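Local coordinates for ORF14 (Streptomyces clavuligerus, PDB 2WPX), which is a tandem GNAT-family protein of the clavulanic acid biosynthesis pathway that binds acetyl coenzyme A and probably acts as an acyltransferase, at residues T157-D162 with T304-D309. Residues are numbered along the deposited sequence; the frame is centred on the assembly and turned at random.
Sequences THQWLD and TANAED
T157 and Q159 pair with N306 and T304 as hydrogen-bonded antiparallel partners, and between them H158 faces A305 as a non-hydrogen-bonded pair. Four backbone bonds make the ladder, two for each hydrogen-bonded pair; that from Q159 N to T304 O is 2.8 Å long and nearly straight at 174°. At the central pair the CA of A305 adds a CH···O contact of 3.3 Å to T157 O.

A side-chain amide reinforces this ladder in a way that the general pattern does not require. With CG beside its own backbone N (chi1 -66°) and a bend at chi2, Q159 turns back along its strand, and both N-H groups of NE2 are used. Q159 NE2 lies 3.1 Å from T157 O and 2.8 Å from N306 OD1, and both acceptors lie in the amide plane of Q159, which fixes its rotation. T157 O therefore accepts two bonds, with NE2 and N306 N arriving from opposite faces of the carbonyl. The side-chain amides of Q159 and N306 are turned 44° from each other.

Apolar contact is modest: on the face shared with T157 and N306, CG2 of T304 lies 4.0 Å from Q159 CB, the two side chains running alongside, while T304 OG1 bonds to Q266 O. On the face that carries H158 and A305, the H158 ring approaches T304 O obliquely, CD2 at 3.1 Å; its nitrogens bond to E303 and D326, and W328 stacks on it.

Strand 149-162 of the N-terminal half thus sits between 301-307 and 323-334, while 323-334 also pairs with 120-127: apparently a reciprocal strand exchange, linking the two GNAT-like halves by backbone pairing across their junction.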
loop_
_atom_site.group_PDB
_atom_site.type_symbol
_atom_site.label_atom_id
_atom_site.label_comp_id
_atom_site.label_asym_id
_atom_site.label_seq_id
_atom_site.Cartn_x
_atom_site.Cartn_y
_atom_site.Cartn_z
ATOM N N THR A 157 2.886 -11.326 -0.308
ATOM C CA THR A 157 2.082 -11.980 -1.333
ATOM C C THR A 157 0.861 -11.154 -1.637
ATOM O O THR A 157 0.001 -10.957 -0.767
ATOM C CB THR A 157 1.550 -13.322 -0.860
ATOM O OG1 THR A 157 2.635 -14.102 -0.390
ATOM C CG2 THR A 157 0.857 -14.040 -1.991
ATOM N N HIS A 158 0.761 -10.722 -2.890
ATOM C CA HIS A 158 -0.250 -9.761 -3.287
ATOM C C HIS A 158 -1.394 -10.494 -3.937
ATOM O O HIS A 158 -1.167 -11.209 -4.898
ATOM C CB HIS A 158 0.365 -8.714 -4.216
ATOM C CG HIS A 158 -0.581 -7.633 -4.606
ATOM N ND1 HIS A 158 -0.662 -7.156 -5.888
ATOM C CD2 HIS A 158 -1.498 -6.934 -3.888
ATOM C CE1 HIS A 158 -1.592 -6.214 -5.962
ATOM N NE2 HIS A 158 -2.107 -6.049 -4.756
ATOM N N GLN A 159 -2.612 -10.365 -3.411
ATOM C CA GLN A 159 -3.665 -11.296 -3.812
ATOM C C GLN A 159 -4.892 -10.603 -4.386
ATOM O O GLN A 159 -5.153 -9.465 -4.051
ATOM C CB GLN A 159 -4.119 -12.075 -2.572
ATOM C CG GLN A 159 -3.080 -13.021 -1.944
ATOM C CD GLN A 159 -3.309 -13.126 -0.431
ATOM O OE1 GLN A 159 -4.243 -13.790 -0.002
ATOM N NE2 GLN A 159 -2.492 -12.423 0.371
ATOM N N TRP A 160 -5.660 -11.286 -5.225
ATOM C CA TRP A 160 -6.860 -10.692 -5.777
ATOM C C TRP A 160 -8.067 -11.571 -5.549
ATOM O O TRP A 160 -7.995 -12.786 -5.626
ATOM C CB TRP A 160 -6.738 -10.391 -7.300
ATOM C CG TRP A 160 -5.851 -9.175 -7.613
ATOM C CD1 TRP A 160 -4.536 -9.210 -7.938
ATOM C CD2 TRP A 160 -6.221 -7.783 -7.582
ATOM N NE1 TRP A 160 -4.054 -7.943 -8.110
ATOM C CE2 TRP A 160 -5.069 -7.043 -7.918
ATOM C CE3 TRP A 160 -7.419 -7.094 -7.333
ATOM C CZ2 TRP A 160 -5.074 -5.653 -8.011
ATOM C CZ3 TRP A 160 -7.424 -5.741 -7.403
ATOM C CH2 TRP A 160 -6.262 -5.020 -7.771
ATOM N N LEU A 161 -9.169 -10.920 -5.217
ATOM C CA LEU A 161 -10.464 -11.551 -5.187
ATOM C C LEU A 161 -11.346 -10.873 -6.216
ATOM O O LEU A 161 -11.525 -9.658 -6.201
ATOM C CB LEU A 161 -11.085 -11.397 -3.818
ATOM C CG LEU A 161 -12.583 -11.785 -3.704
ATOM C CD1 LEU A 161 -12.852 -13.280 -4.012
ATOM C CD2 LEU A 161 -13.149 -11.360 -2.332
ATOM N N ASP A 162 -11.887 -11.674 -7.113
ATOM C CA ASP A 162 -12.776 -11.208 -8.114
ATOM C C ASP A 162 -14.141 -11.812 -7.838
ATOM O O ASP A 162 -14.403 -12.986 -8.122
ATOM C CB ASP A 162 -12.256 -11.680 -9.448
ATOM C CG ASP A 162 -13.147 -11.336 -10.592
ATOM O OD1 ASP A 162 -14.354 -11.028 -10.431
ATOM O OD2 ASP A 162 -12.613 -11.408 -11.707
ATOM N N THR A 304 -5.427 -7.393 -1.693
ATOM C CA THR A 304 -4.840 -7.357 -0.383
ATOM C C THR A 304 -3.391 -7.894 -0.458
ATOM O O THR A 304 -2.978 -8.383 -1.533
ATOM C CB THR A 304 -5.686 -8.230 0.604
ATOM O OG1 THR A 304 -5.445 -7.829 1.966
ATOM C CG2 THR A 304 -5.397 -9.736 0.394
ATOM N N ALA A 305 -2.639 -7.810 0.653
ATOM C CA ALA A 305 -1.268 -8.319 0.683
ATOM C C ALA A 305 -0.889 -8.758 2.070
ATOM O O ALA A 305 -1.098 -8.027 3.035
ATOM C CB ALA A 305 -0.244 -7.233 0.217
ATOM N N ASN A 306 -0.286 -9.937 2.141
ATOM C CA ASN A 306 0.273 -10.481 3.372
ATOM C C ASN A 306 1.738 -10.742 3.239
ATOM O O ASN A 306 2.215 -11.140 2.168
ATOM C CB ASN A 306 -0.373 -11.808 3.662
ATOM C CG ASN A 306 -1.786 -11.652 3.958
ATOM O OD1 ASN A 306 -2.658 -12.053 3.183
ATOM N ND2 ASN A 306 -2.062 -11.021 5.096
ATOM N N ALA A 307 2.456 -10.578 4.338
ATOM C CA ALA A 307 3.781 -11.149 4.389
ATOM C C ALA A 307 3.648 -12.655 4.139
ATOM O O ALA A 307 2.779 -13.332 4.719
ATOM C CB ALA A 307 4.433 -10.885 5.712
ATOM N N GLU A 308 4.509 -13.181 3.264
ATOM C CA GLU A 308 4.363 -14.573 2.831
ATOM C C GLU A 308 4.526 -15.563 3.999
ATOM O O GLU A 308 4.175 -16.728 3.849
ATOM C CB GLU A 308 5.346 -14.882 1.717
ATOM C CG GLU A 308 6.757 -14.609 2.197
ATOM C CD GLU A 308 7.809 -14.704 1.118
ATOM O OE1 GLU A 308 7.447 -14.900 -0.064
ATOM O OE2 GLU A 308 9.000 -14.548 1.469
ATOM N N ASP A 309 5.021 -15.109 5.153
ATOM C CA ASP A 309 5.106 -16.010 6.322
ATOM C C ASP A 309 3.907 -15.916 7.248
ATOM O O ASP A 309 3.835 -16.628 8.229
ATOM C CB ASP A 309 6.412 -15.827 7.116
ATOM C CG ASP A 309 6.508 -14.475 7.774
ATOM O OD1 ASP A 309 7.237 -14.348 8.780
ATOM O OD2 ASP A 309 5.861 -13.523 7.307
#